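Local coordinates for tailspike protein (Siphovirus 9NA, PDB 3RIQ) that probably binds the lipopolysaccharide of Salmonella as the phage's receptor and cleaves its O-antigen chains as an endorhamnosidase, at residues A[454-460]-A[472-478]; A[501-506]-A[518-522]; A[387-393]-A[408-414]; A[368-374]-A[393-398]. All blocks are in the same frame, centred on the assembly; numbering follows the deposited sequence.

Overall arrangement
The four contacts run down the trimeric tailspike from the right-handed parallel beta-helix to its C-terminal end. Contacts 3 and 4 lie in the helix, their centres about 9 Å apart; they share Gln393, and each joins one coil to the next, contact 3 by parallel pairing and waters, contact 4 by backbone bonds, side-chain amides and waters. Contact 4 is partly exposed and touches no other subunit, whereas contact 3 is mostly buried and meets a neighbouring subunit. Contacts 1 and 2, with centres about 21 Å apart, belong to the antiparallel C-terminal region and touch both other subunits: regular hairpin pairing with leucine packing in contact 1, phenylalanine packing in contact 2.

Contact 1: residues A[454-460]-A[472-478]; sequences SLVLTAD and IVKLSAI
A beta hairpin in the five-stranded antiparallel sheet beyond the beta-helix pairs Val456, Thr458 and Asp460 with Ser476, Lys474 and Ile472. Each of the three is a hydrogen-bonded pair with two backbone bonds; the shortest runs from Thr458 N to Lys474 O at 2.8 Å. Leu457 lies opposite Leu475 in a non-hydrogen-bonded pair, where the alpha carbons come to 4.5 Å. CD1 of Leu475 is the busy methyl on that face: it meets CD2 of Leu455 at 3.8 Å and CB of Leu457 at 4.0 Å. With CG of Leu457 opposite its own nitrogen (chi1 177°), the branch bends back over the partner strand, and its CD1 lies 3.4 Å from Lys474 O. Leu455 and Leu475 also pack on one neighbouring subunit, Leu457 on the other. The other face is mixed: Val456 and Ile472 share it with Thr458, Asp460, Lys474 and Ser476. Lys474 runs extended past Thr458, and its NZ makes a salt bridge with Asp460 OD1 whose direct bond is weak at 3.5 Å, while a water accepts from NZ and donates to OD1. OD2 of Asp460 bonds to Gln462, and Ser476 OG to Arg483. The chemistry thus splits by face: leucines where other subunits meet, and opposite them a charge pair linked more closely through water than directly.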
loop_
_atom_site.group_PDB
_atom_site.type_symbol
_atom_site.label_atom_id
_atom_site.label_comp_id
_atom_site.label_asym_id
_atom_site.label_seq_id
_atom_site.Cartn_x
_atom_site.Cartn_y
_atom_site.Cartn_z
ATOM N N SER A 454 26.673 26.115 -0.866
ATOM C CA SER A 454 27.792 26.640 -0.087
ATOM C C SER A 454 29.004 25.694 -0.131
ATOM O O SER A 454 30.127 26.099 0.162
ATOM C CB SER A 454 27.356 26.882 1.368
ATOM O OG SER A 454 26.523 28.051 1.471
ATOM N N LEU A 455 28.789 24.443 -0.531
ATOM C CA LEU A 455 29.864 23.442 -0.590
ATOM C C LEU A 455 29.619 22.536 -1.776
ATOM O O LEU A 455 28.486 22.077 -1.956
ATOM C CB LEU A 455 29.885 22.617 0.707
ATOM C CG LEU A 455 30.936 21.510 0.903
ATOM C CD1 LEU A 455 31.138 21.255 2.400
ATOM C CD2 LEU A 455 30.571 20.198 0.165
ATOM N N VAL A 456 30.648 22.283 -2.582
ATOM C CA VAL A 456 30.578 21.246 -3.609
ATOM C C VAL A 456 31.816 20.363 -3.528
ATOM O O VAL A 456 32.959 20.868 -3.569
ATOM C CB VAL A 456 30.499 21.845 -5.038
ATOM C CG1 VAL A 456 30.435 20.717 -6.047
ATOM C CG2 VAL A 456 29.293 22.797 -5.181
ATOM N N LEU A 457 31.597 19.063 -3.345
ATOM C CA LEU A 457 32.642 18.040 -3.376
ATOM C C LEU A 457 32.478 17.236 -4.680
ATOM O O LEU A 457 31.408 16.685 -4.918
ATOM C CB LEU A 457 32.477 17.105 -2.170
ATOM C CG LEU A 457 33.420 15.893 -2.025
ATOM C CD1 LEU A 457 34.873 16.351 -1.704
ATOM C CD2 LEU A 457 32.902 14.901 -0.975
ATOM N N THR A 458 33.519 17.171 -5.504
ATOM C CA THR A 458 33.409 16.583 -6.843
ATOM C C THR A 458 34.346 15.388 -6.990
ATOM O O THR A 458 35.525 15.459 -6.583
ATOM C CB THR A 458 33.798 17.628 -7.923
ATOM O OG1 THR A 458 32.998 18.810 -7.754
ATOM C CG2 THR A 458 33.606 17.062 -9.330
ATOM N N ALA A 459 33.819 14.308 -7.553
ATOM C CA ALA A 459 34.604 13.152 -8.002
ATOM C C ALA A 459 34.609 13.234 -9.513
ATOM O O ALA A 459 33.544 13.122 -10.126
ATOM C CB ALA A 459 33.897 11.879 -7.588
ATOM N N ASP A 460 35.782 13.426 -10.127
ATOM C CA ASP A 460 35.820 13.615 -11.576
ATOM C C ASP A 460 36.674 12.529 -12.207
ATOM O O ASP A 460 37.905 12.552 -12.063
ATOM C CB ASP A 460 36.371 15.020 -11.890
ATOM C CG ASP A 460 36.391 15.336 -13.383
ATOM O OD1 ASP A 460 36.319 16.542 -13.714
ATOM O OD2 ASP A 460 36.478 14.409 -14.219
ATOM N N ILE A 472 40.237 13.014 -10.409
ATOM C CA ILE A 472 40.589 14.207 -9.649
ATOM C C ILE A 472 39.490 14.419 -8.603
ATOM O O ILE A 472 38.301 14.243 -8.909
ATOM C CB ILE A 472 40.698 15.450 -10.564
ATOM C CG1 ILE A 472 41.706 15.211 -11.693
ATOM C CG2 ILE A 472 41.127 16.662 -9.754
ATOM C CD1 ILE A 472 41.656 16.314 -12.777
ATOM N N VAL A 473 39.882 14.714 -7.354
ATOM C CA VAL A 473 38.913 15.056 -6.294
ATOM C C VAL A 473 38.991 16.569 -6.054
ATOM O O VAL A 473 40.094 17.141 -6.044
ATOM C CB VAL A 473 39.259 14.244 -5.041
ATOM C CG1 VAL A 473 38.539 14.775 -3.752
ATOM C CG2 VAL A 473 38.941 12.761 -5.294
ATOM N N LYS A 474 37.856 17.219 -5.861
ATOM C CA LYS A 474 37.809 18.665 -5.697
ATOM C C LYS A 474 36.866 19.011 -4.567
ATOM O O LYS A 474 35.860 18.296 -4.348
ATOM C CB LYS A 474 37.313 19.367 -6.965
ATOM C CG LYS A 474 37.996 18.932 -8.232
ATOM C CD LYS A 474 37.237 19.464 -9.438
ATOM C CE LYS A 474 37.889 18.974 -10.705
ATOM N NZ LYS A 474 37.186 19.414 -11.954
ATOM N N LEU A 475 37.137 20.117 -3.878
ATOM C CA LEU A 475 36.245 20.612 -2.825
ATOM C C LEU A 475 36.338 22.129 -2.802
ATOM O O LEU A 475 37.458 22.672 -2.773
ATOM C CB LEU A 475 36.634 20.031 -1.454
ATOM C CG LEU A 475 35.857 20.513 -0.215
ATOM C CD1 LEU A 475 34.348 20.186 -0.331
ATOM C CD2 LEU A 475 36.453 19.941 1.111
ATOM N N SER A 476 35.197 22.826 -2.851
ATOM C CA SER A 476 35.235 24.296 -2.953
ATOM C C SER A 476 34.117 24.973 -2.167
ATOM O O SER A 476 33.028 24.391 -1.968
ATOM C CB SER A 476 35.176 24.766 -4.433
ATOM O OG SER A 476 33.894 24.418 -4.994
ATOM N N ALA A 477 34.424 26.175 -1.700
ATOM C CA ALA A 477 33.460 27.095 -1.097
ATOM C C ALA A 477 32.934 28.065 -2.168
ATOM O O ALA A 477 33.146 27.846 -3.364
ATOM C CB ALA A 477 34.125 27.888 0.063
ATOM N N ILE A 478 32.238 29.112 -1.735
ATOM C CA ILE A 478 31.688 30.102 -2.660
ATOM C C ILE A 478 31.934 31.502 -2.064
ATOM O O ILE A 478 31.981 31.674 -0.839
ATOM C CB ILE A 478 30.153 29.821 -2.948
ATOM C CG1 ILE A 478 29.662 30.570 -4.212
ATOM C CG2 ILE A 478 29.276 30.101 -1.706
ATOM C CD1 ILE A 478 28.284 30.081 -4.767
HETATM O O HOH W 1 34.890 18.315 -12.388
#

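Contact 2: residues A[501-506]-A[518-522]; sequences VAESQL and GFFFG
Val501 and Ala502 pack hard against the strand of Phe519, Phe520 and Phe521, whereas Glu503 to Gln505 lie on the exposed side of the loop. In the tight part, Val501 spreads its two methyls: CG1 meets CB of Phe519 at 3.5 Å, and CG2 reaches CE1 of the Phe521 ring at 3.3 Å. Two backbone bonds of equal length fix the register, Ala502 N to Phe519 O and Phe521 N to Ala502 O, both 3.0 Å. Between them the methyl of Ala502 rests 3.7 Å from CB of Phe520. The Phe520 ring, swung between its own nitrogen and carbonyl carbon (chi1 68°), turns under the returning loop, so that Leu506 N stands over one face near the rim and Leu506 CB is 3.9 Å from CD1. On the solvent side, the Glu503 and Ser504 side chains point away from the strand and a water lies in donating reach of Glu503 O and Gly522 O, though the backbone still comes close, Ser504 CA being 3.1 Å from Phe521 O. Neighbouring subunits close over the apolar part: Ile517 of one packs on Val501 and Phe519, Phe494 of the other on Leu506. A single backbone bridge flanked by phenylalanines thus ties the loop to the edge of the three-stranded antiparallel sheet at the C-terminal end of the trimeric tailspike.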
loop_
_atom_site.group_PDB
_atom_site.type_symbol
_atom_site.label_atom_id
_atom_site.label_comp_id
_atom_site.label_asym_id
_atom_site.label_seq_id
_atom_site.Cartn_x
_atom_site.Cartn_y
_atom_site.Cartn_z
ATOM N N VAL A 501 45.537 29.506 -2.004
ATOM C CA VAL A 501 46.204 30.460 -1.109
ATOM C C VAL A 501 45.615 31.839 -1.307
ATOM O O VAL A 501 45.072 32.162 -2.378
ATOM C CB VAL A 501 47.744 30.432 -1.246
ATOM C CG1 VAL A 501 48.259 29.017 -1.387
ATOM C CG2 VAL A 501 48.180 31.257 -2.383
ATOM N N ALA A 502 45.693 32.664 -0.265
ATOM C CA ALA A 502 45.120 34.010 -0.376
ATOM C C ALA A 502 45.879 34.870 -1.381
ATOM O O ALA A 502 47.112 34.761 -1.529
ATOM C CB ALA A 502 45.029 34.682 0.982
ATOM N N GLU A 503 45.133 35.728 -2.070
ATOM C CA GLU A 503 45.690 36.599 -3.113
ATOM C C GLU A 503 46.432 37.830 -2.580
ATOM O O GLU A 503 47.151 38.498 -3.334
ATOM C CB GLU A 503 44.541 37.056 -4.035
ATOM C CG GLU A 503 43.894 35.868 -4.755
ATOM C CD GLU A 503 42.637 36.224 -5.517
ATOM O OE1 GLU A 503 42.437 37.426 -5.793
ATOM O OE2 GLU A 503 41.851 35.297 -5.838
ATOM N N SER A 504 46.229 38.141 -1.302
ATOM C CA SER A 504 46.808 39.329 -0.692
ATOM C C SER A 504 46.947 39.037 0.796
ATOM O O SER A 504 46.576 37.935 1.256
ATOM C CB SER A 504 45.914 40.565 -0.963
ATOM O OG SER A 504 44.606 40.394 -0.413
ATOM N N GLN A 505 47.453 40.011 1.545
ATOM C CA GLN A 505 47.684 39.863 2.985
ATOM C C GLN A 505 46.518 39.189 3.741
ATOM O O GLN A 505 45.388 39.697 3.746
ATOM C CB GLN A 505 47.936 41.249 3.577
ATOM C CG GLN A 505 48.230 41.250 5.048
ATOM C CD GLN A 505 49.487 40.492 5.369
ATOM O OE1 GLN A 505 49.474 39.577 6.208
ATOM N NE2 GLN A 505 50.585 40.841 4.696
ATOM N N LEU A 506 46.827 38.069 4.400
ATOM C CA LEU A 506 45.881 37.394 5.254
ATOM C C LEU A 506 45.853 38.069 6.622
ATOM O O LEU A 506 46.908 38.252 7.235
ATOM C CB LEU A 506 46.357 35.953 5.448
ATOM C CG LEU A 506 45.734 34.822 4.669
ATOM C CD1 LEU A 506 46.241 33.517 5.287
ATOM C CD2 LEU A 506 44.170 34.890 4.696
ATOM N N GLY A 518 48.128 29.567 7.067
ATOM C CA GLY A 518 47.510 29.864 5.768
ATOM C C GLY A 518 48.556 30.528 4.906
ATOM O O GLY A 518 49.341 31.345 5.403
ATOM N N PHE A 519 48.602 30.147 3.629
ATOM C CA PHE A 519 49.506 30.788 2.689
ATOM C C PHE A 519 48.856 32.020 2.049
ATOM O O PHE A 519 47.638 32.091 1.879
ATOM C CB PHE A 519 49.914 29.827 1.572
ATOM C CG PHE A 519 50.829 28.695 2.022
ATOM C CD1 PHE A 519 50.335 27.543 2.647
ATOM C CD2 PHE A 519 52.204 28.784 1.780
ATOM C CE1 PHE A 519 51.229 26.502 3.020
ATOM C CE2 PHE A 519 53.074 27.752 2.138
ATOM C CZ PHE A 519 52.584 26.624 2.773
ATOM N N PHE A 520 49.684 32.993 1.695
ATOM C CA PHE A 520 49.190 34.155 0.976
ATOM C C PHE A 520 50.295 34.808 0.171
ATOM O O PHE A 520 51.490 34.593 0.430
ATOM C CB PHE A 520 48.562 35.180 1.944
ATOM C CG PHE A 520 49.562 35.851 2.856
ATOM C CD1 PHE A 520 49.945 35.255 4.069
ATOM C CD2 PHE A 520 50.108 37.095 2.503
ATOM C CE1 PHE A 520 50.869 35.917 4.907
ATOM C CE2 PHE A 520 51.023 37.740 3.320
ATOM C CZ PHE A 520 51.391 37.179 4.524
ATOM N N PHE A 521 49.880 35.590 -0.813
ATOM C CA PHE A 521 50.806 36.425 -1.587
ATOM C C PHE A 521 50.861 37.862 -1.085
ATOM O O PHE A 521 49.824 38.501 -0.905
ATOM C CB PHE A 521 50.436 36.403 -3.062
ATOM C CG PHE A 521 50.708 35.080 -3.740
ATOM C CD1 PHE A 521 49.673 34.150 -3.949
ATOM C CD2 PHE A 521 52.003 34.751 -4.149
ATOM C CE1 PHE A 521 49.927 32.911 -4.580
ATOM C CE2 PHE A 521 52.267 33.506 -4.769
ATOM C CZ PHE A 521 51.221 32.587 -4.979
ATOM N N GLY A 522 52.088 38.359 -0.902
ATOM C CA GLY A 522 52.361 39.727 -0.463
ATOM C C GLY A 522 52.213 40.724 -1.603
ATOM O O GLY A 522 51.840 40.345 -2.715
HETATM O O HOH W 2 49.278 40.155 -3.588
#

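Contact 3: residues A[387-393]-A[408-414]; sequences VHAYTTQ and SCAGSGT
Val387 O takes the shortest bond across this contact, from Ala410 N at 2.7 Å and almost straight (169°). It belongs to the parallel pairing of successive coils in a right-handed beta-helix, where Val387 sits beside Cys409 and Val387 N donates a hydrogen bond to Ser408 O. Further on, where the backbones no longer bond directly, two waters link them. One is gripped three ways: it accepts from Ala389 N and donates to Ala410 O and Thr414 O. The other accepts from Ser412 N, donates to Ala389 O, and lies in the plane of the His388 ring at NE2. That ring is sandwiched. The methyl of Ala410 sits over one face, 3.8 Å from the ring centroid in a CH-pi contact, with Gly411 N nearby over the same face; CE1 of Tyr390 covers the opposite face near its centre. CG of His388 lies opposite its own nitrogen (chi1 -170°), which lays the imidazole face against Ala410 and Gly411. Its other nitrogen, ND1, bonds to Arg383 of a neighbouring subunit, so the ring is held at both nitrogens and on both faces. Gly413 lets the chains close up, its CA 3.4 Å from Ala389 O. The backbones rejoin where Thr414 N bonds to Thr391 O; Thr391 OG1 in turn accepts from Gln393 N, an ST turn. Thr414 OG1 bonds to Gly394 O, and CG2 of Thr414 ends 3.7 Å from the methyl of Ala389.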
loop_
_atom_site.group_PDB
_atom_site.type_symbol
_atom_site.label_atom_id
_atom_site.label_comp_id
_atom_site.label_asym_id
_atom_site.label_seq_id
_atom_site.Cartn_x
_atom_site.Cartn_y
_atom_site.Cartn_z
ATOM N N VAL A 387 8.742 12.166 -6.735
ATOM C CA VAL A 387 8.278 12.894 -7.910
ATOM C C VAL A 387 9.110 12.503 -9.133
ATOM O O VAL A 387 10.335 12.365 -9.045
ATOM C CB VAL A 387 8.414 14.404 -7.662
ATOM C CG1 VAL A 387 8.122 15.217 -8.926
ATOM C CG2 VAL A 387 7.441 14.840 -6.543
ATOM N N HIS A 388 8.463 12.334 -10.276
ATOM C CA HIS A 388 9.193 12.172 -11.534
ATOM C C HIS A 388 8.553 13.065 -12.561
ATOM O O HIS A 388 7.619 12.662 -13.229
ATOM C CB HIS A 388 9.191 10.711 -12.008
ATOM C CG HIS A 388 10.124 10.457 -13.148
ATOM N ND1 HIS A 388 10.499 9.194 -13.530
ATOM C CD2 HIS A 388 10.808 11.316 -13.945
ATOM C CE1 HIS A 388 11.346 9.276 -14.547
ATOM N NE2 HIS A 388 11.559 10.555 -14.810
ATOM N N ALA A 389 9.043 14.294 -12.649
ATOM C CA ALA A 389 8.512 15.270 -13.588
ATOM C C ALA A 389 9.107 14.984 -14.960
ATOM O O ALA A 389 10.298 14.650 -15.063
ATOM C CB ALA A 389 8.898 16.662 -13.127
ATOM N N TYR A 390 8.310 15.122 -16.011
ATOM C CA TYR A 390 8.805 14.949 -17.392
ATOM C C TYR A 390 8.992 16.313 -18.052
ATOM O O TYR A 390 9.090 16.429 -19.303
ATOM C CB TYR A 390 7.803 14.096 -18.195
ATOM C CG TYR A 390 7.684 12.608 -17.827
ATOM C CD1 TYR A 390 8.268 12.076 -16.664
ATOM C CD2 TYR A 390 6.900 11.743 -18.606
ATOM C CE1 TYR A 390 8.148 10.726 -16.343
ATOM C CE2 TYR A 390 6.747 10.383 -18.262
ATOM C CZ TYR A 390 7.370 9.887 -17.116
ATOM O OH TYR A 390 7.223 8.532 -16.758
ATOM N N THR A 391 9.023 17.337 -17.204
ATOM C CA THR A 391 9.311 18.711 -17.603
ATOM C C THR A 391 10.150 19.399 -16.521
ATOM O O THR A 391 10.091 19.011 -15.325
ATOM C CB THR A 391 8.002 19.517 -17.798
ATOM O OG1 THR A 391 8.316 20.878 -18.187
ATOM C CG2 THR A 391 7.180 19.538 -16.499
ATOM N N THR A 392 10.899 20.426 -16.946
ATOM C CA THR A 392 11.663 21.297 -16.032
ATOM C C THR A 392 10.840 22.463 -15.478
ATOM O O THR A 392 11.344 23.192 -14.619
ATOM C CB THR A 392 12.976 21.860 -16.682
ATOM O OG1 THR A 392 12.636 22.618 -17.843
ATOM C CG2 THR A 392 13.891 20.695 -17.088
ATOM N N GLN A 393 9.608 22.653 -15.951
ATOM C CA GLN A 393 8.761 23.725 -15.422
ATOM C C GLN A 393 8.500 23.572 -13.929
ATOM O O GLN A 393 8.256 22.448 -13.418
ATOM C CB GLN A 393 7.398 23.764 -16.108
ATOM C CG GLN A 393 7.442 24.204 -17.545
ATOM C CD GLN A 393 6.051 24.465 -18.133
ATOM O OE1 GLN A 393 5.036 23.976 -17.627
ATOM N NE2 GLN A 393 6.011 25.231 -19.225
ATOM N N SER A 408 12.360 12.175 -2.924
ATOM C CA SER A 408 13.162 11.774 -4.061
ATOM C C SER A 408 12.574 12.368 -5.339
ATOM O O SER A 408 11.344 12.291 -5.541
ATOM C CB SER A 408 13.178 10.223 -4.117
ATOM O OG SER A 408 13.771 9.774 -5.306
ATOM N N CYS A 409 13.430 12.979 -6.178
ATOM C CA CYS A 409 12.993 13.527 -7.462
ATOM C C CYS A 409 13.734 12.832 -8.574
ATOM O O CYS A 409 14.977 12.921 -8.643
ATOM C CB CYS A 409 13.227 15.045 -7.543
ATOM S SG CYS A 409 12.466 15.927 -6.173
ATOM N N ALA A 410 13.008 12.137 -9.434
ATOM C CA ALA A 410 13.630 11.250 -10.435
ATOM C C ALA A 410 13.867 11.941 -11.761
ATOM O O ALA A 410 13.379 13.062 -12.021
ATOM C CB ALA A 410 12.739 10.008 -10.662
ATOM N N GLY A 411 14.647 11.268 -12.605
ATOM C CA GLY A 411 14.790 11.668 -14.005
ATOM C C GLY A 411 15.515 12.987 -14.170
ATOM O O GLY A 411 16.383 13.332 -13.352
ATOM N N SER A 412 15.135 13.707 -15.231
ATOM C CA SER A 412 15.772 14.967 -15.619
ATOM C C SER A 412 14.821 16.163 -15.575
ATOM O O SER A 412 15.166 17.249 -16.034
ATOM C CB SER A 412 16.346 14.853 -17.044
ATOM O OG SER A 412 15.307 14.608 -17.993
ATOM N N GLY A 413 13.619 15.962 -15.034
ATOM C CA GLY A 413 12.652 17.062 -14.865
ATOM C C GLY A 413 12.981 17.936 -13.657
ATOM O O GLY A 413 14.069 17.823 -13.077
ATOM N N THR A 414 12.051 18.814 -13.270
ATOM C CA THR A 414 12.301 19.662 -12.105
ATOM C C THR A 414 12.515 18.801 -10.855
ATOM O O THR A 414 11.841 17.768 -10.640
ATOM C CB THR A 414 11.169 20.673 -11.861
ATOM O OG1 THR A 414 11.494 21.439 -10.695
ATOM C CG2 THR A 414 9.782 19.980 -11.694
HETATM O O HOH W 3 12.412 13.076 -16.451
HETATM O O HOH W 4 11.465 15.021 -11.205
#

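Contact 4: residues A[368-374]-A[393-398]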
loop_
_atom_site.group_PDB
_atom_site.type_symbol
_atom_site.label_atom_id
_atom_site.label_comp_id
_atom_site.label_asym_id
_atom_site.label_seq_id
_atom_site.Cartn_x
_atom_site.Cartn_y
_atom_site.Cartn_z
ATOM N N LEU A 368 1.895 21.466 -19.534
ATOM C CA LEU A 368 2.979 22.475 -19.590
ATOM C C LEU A 368 2.479 23.925 -19.401
ATOM O O LEU A 368 2.884 24.840 -20.137
ATOM C CB LEU A 368 3.805 22.334 -20.894
ATOM C CG LEU A 368 4.385 20.942 -21.187
ATOM C CD1 LEU A 368 5.118 20.917 -22.544
ATOM C CD2 LEU A 368 5.323 20.472 -20.055
ATOM N N THR A 369 1.639 24.132 -18.396
ATOM C CA THR A 369 1.107 25.445 -18.081
ATOM C C THR A 369 1.766 26.013 -16.827
ATOM O O THR A 369 1.179 26.829 -16.095
ATOM C CB THR A 369 -0.431 25.438 -17.978
ATOM O OG1 THR A 369 -0.843 24.602 -16.889
ATOM C CG2 THR A 369 -1.069 24.928 -19.294
ATOM N N ASN A 370 2.999 25.573 -16.576
ATOM C CA ASN A 370 3.821 26.142 -15.509
ATOM C C ASN A 370 3.323 25.862 -14.107
ATOM O O ASN A 370 3.555 26.639 -13.173
ATOM C CB ASN A 370 4.072 27.638 -15.726
ATOM C CG ASN A 370 5.459 27.900 -16.234
ATOM O OD1 ASN A 370 6.438 27.342 -15.708
ATOM N ND2 ASN A 370 5.572 28.742 -17.256
ATOM N N LEU A 371 2.678 24.717 -13.963
ATOM C CA LEU A 371 2.169 24.273 -12.681
ATOM C C LEU A 371 3.177 23.328 -12.009
ATOM O O LEU A 371 3.957 22.683 -12.665
ATOM C CB LEU A 371 0.811 23.558 -12.868
ATOM C CG LEU A 371 -0.264 24.412 -13.533
ATOM C CD1 LEU A 371 -1.532 23.551 -13.650
ATOM C CD2 LEU A 371 -0.526 25.681 -12.736
ATOM N N ASN A 372 3.132 23.281 -10.689
ATOM C CA ASN A 372 4.019 22.432 -9.897
ATOM C C ASN A 372 3.537 20.980 -9.783
ATOM O O ASN A 372 2.362 20.692 -9.998
ATOM C CB ASN A 372 4.203 23.077 -8.525
ATOM C CG ASN A 372 4.720 24.486 -8.627
ATOM O OD1 ASN A 372 5.695 24.739 -9.329
ATOM N ND2 ASN A 372 4.084 25.394 -7.962
ATOM N N GLN A 373 4.450 20.053 -9.499
ATOM C CA GLN A 373 4.061 18.644 -9.378
ATOM C C GLN A 373 3.259 18.401 -8.115
ATOM O O GLN A 373 2.228 17.773 -8.179
ATOM C CB GLN A 373 5.279 17.700 -9.420
ATOM C CG GLN A 373 6.123 17.899 -10.689
ATOM C CD GLN A 373 5.507 17.306 -11.922
ATOM O OE1 GLN A 373 5.178 16.125 -11.953
ATOM N NE2 GLN A 373 5.376 18.111 -12.961
ATOM N N ILE A 374 3.744 18.898 -6.987
ATOM C CA ILE A 374 3.092 18.762 -5.686
ATOM C C ILE A 374 3.046 20.155 -5.076
ATOM O O ILE A 374 4.055 20.883 -5.080
ATOM C CB ILE A 374 3.874 17.791 -4.775
ATOM C CG1 ILE A 374 3.769 16.365 -5.316
ATOM C CG2 ILE A 374 3.333 17.806 -3.303
ATOM C CD1 ILE A 374 4.523 15.308 -4.492
ATOM N N GLN A 393 9.608 22.653 -15.951
ATOM C CA GLN A 393 8.761 23.725 -15.422
ATOM C C GLN A 393 8.500 23.572 -13.929
ATOM O O GLN A 393 8.256 22.448 -13.418
ATOM C CB GLN A 393 7.398 23.764 -16.108
ATOM C CG GLN A 393 7.442 24.204 -17.545
ATOM C CD GLN A 393 6.051 24.465 -18.133
ATOM O OE1 GLN A 393 5.036 23.976 -17.627
ATOM N NE2 GLN A 393 6.011 25.231 -19.225
ATOM N N GLY A 394 8.534 24.696 -13.227
ATOM C CA GLY A 394 8.048 24.746 -11.837
ATOM C C GLY A 394 8.880 23.957 -10.838
ATOM O O GLY A 394 10.122 23.793 -11.002
ATOM N N TYR A 395 8.206 23.496 -9.784
ATOM C CA TYR A 395 8.856 22.796 -8.663
ATOM C C TYR A 395 8.353 21.356 -8.597
ATOM O O TYR A 395 7.200 21.072 -8.936
ATOM C CB TYR A 395 8.428 23.458 -7.354
ATOM C CG TYR A 395 9.065 24.829 -7.141
ATOM C CD1 TYR A 395 10.134 24.991 -6.281
ATOM C CD2 TYR A 395 8.584 25.950 -7.815
ATOM C CE1 TYR A 395 10.733 26.257 -6.104
ATOM C CE2 TYR A 395 9.140 27.214 -7.638
ATOM C CZ TYR A 395 10.214 27.362 -6.782
ATOM O OH TYR A 395 10.759 28.618 -6.631
ATOM N N ALA A 396 9.211 20.469 -8.111
ATOM C CA ALA A 396 8.758 19.133 -7.717
ATOM C C ALA A 396 7.848 19.195 -6.486
ATOM O O ALA A 396 6.775 18.560 -6.461
ATOM C CB ALA A 396 9.957 18.228 -7.440
ATOM N N VAL A 397 8.290 19.950 -5.470
ATOM C CA VAL A 397 7.504 20.181 -4.263
ATOM C C VAL A 397 7.488 21.665 -3.957
ATOM O O VAL A 397 8.542 22.264 -3.622
ATOM C CB VAL A 397 8.036 19.394 -3.036
ATOM C CG1 VAL A 397 7.161 19.651 -1.803
ATOM C CG2 VAL A 397 8.060 17.876 -3.345
ATOM N N TYR A 398 6.285 22.249 -4.031
ATOM C CA TYR A 398 6.107 23.658 -3.701
ATOM C C TYR A 398 5.214 23.697 -2.465
ATOM O O TYR A 398 3.990 23.558 -2.546
ATOM C CB TYR A 398 5.489 24.437 -4.869
ATOM C CG TYR A 398 5.439 25.930 -4.617
ATOM C CD1 TYR A 398 6.520 26.731 -4.950
ATOM C CD2 TYR A 398 4.314 26.548 -4.037
ATOM C CE1 TYR A 398 6.494 28.106 -4.721
ATOM C CE2 TYR A 398 4.286 27.910 -3.805
ATOM C CZ TYR A 398 5.389 28.681 -4.138
ATOM O OH TYR A 398 5.393 30.047 -3.928
HETATM O O HOH W 5 8.743 27.252 -14.430
HETATM O O HOH W 6 5.982 20.904 -13.310
#
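This is a coil-to-coil contact of the parallel beta-helix, in which the loop leading into strand 374-376 lies along the one leading into strand 397-399, and side-chain amides and waters, as well as backbone bonds, join the two. At the strand end the bonding is by backbone: Gln373 N to Tyr395 O is nearly straight (171°), and Tyr398 N reaches Ile374 O at 2.8 Å. A weak bond from Ile374 N to Ala396 O lies between them. Further back, Asn372 turns its amide across the gap. Its OD1 accepts from Tyr395 N at 2.8 Å and lies in the plane of the Tyr395 ring, at its edge, while ND2 comes to 3.5 Å from CB of Tyr398, the amide only 14° from parallel to that ring. CG of Asn372 points opposite its carbonyl carbon (chi1 -56°), the turn that carries the amide over to Tyr395. At the exposed end, the extended side chain of Gln393 reaches back to the loop at 368-370. OE1 accepts a hydrogen bond from Asn370 N at 2.8 Å, from well above the carbonyl plane, and NE2 gives a weak bond to Leu368 O. The Asn370 and Gln393 amides stack nearly parallel. Two waters fill in between: one joins Asn370 OD1 to Gly394 N, the other Leu371 O, Gln373 NE2 and Gln393 O. OE1 of Gln393 also accepts from Asn365, and OE1 of Gln373 from Ala364. With amides and waters meeting so many backbone groups, the irregular loops follow one another from coil to coil without continuous strand pairing.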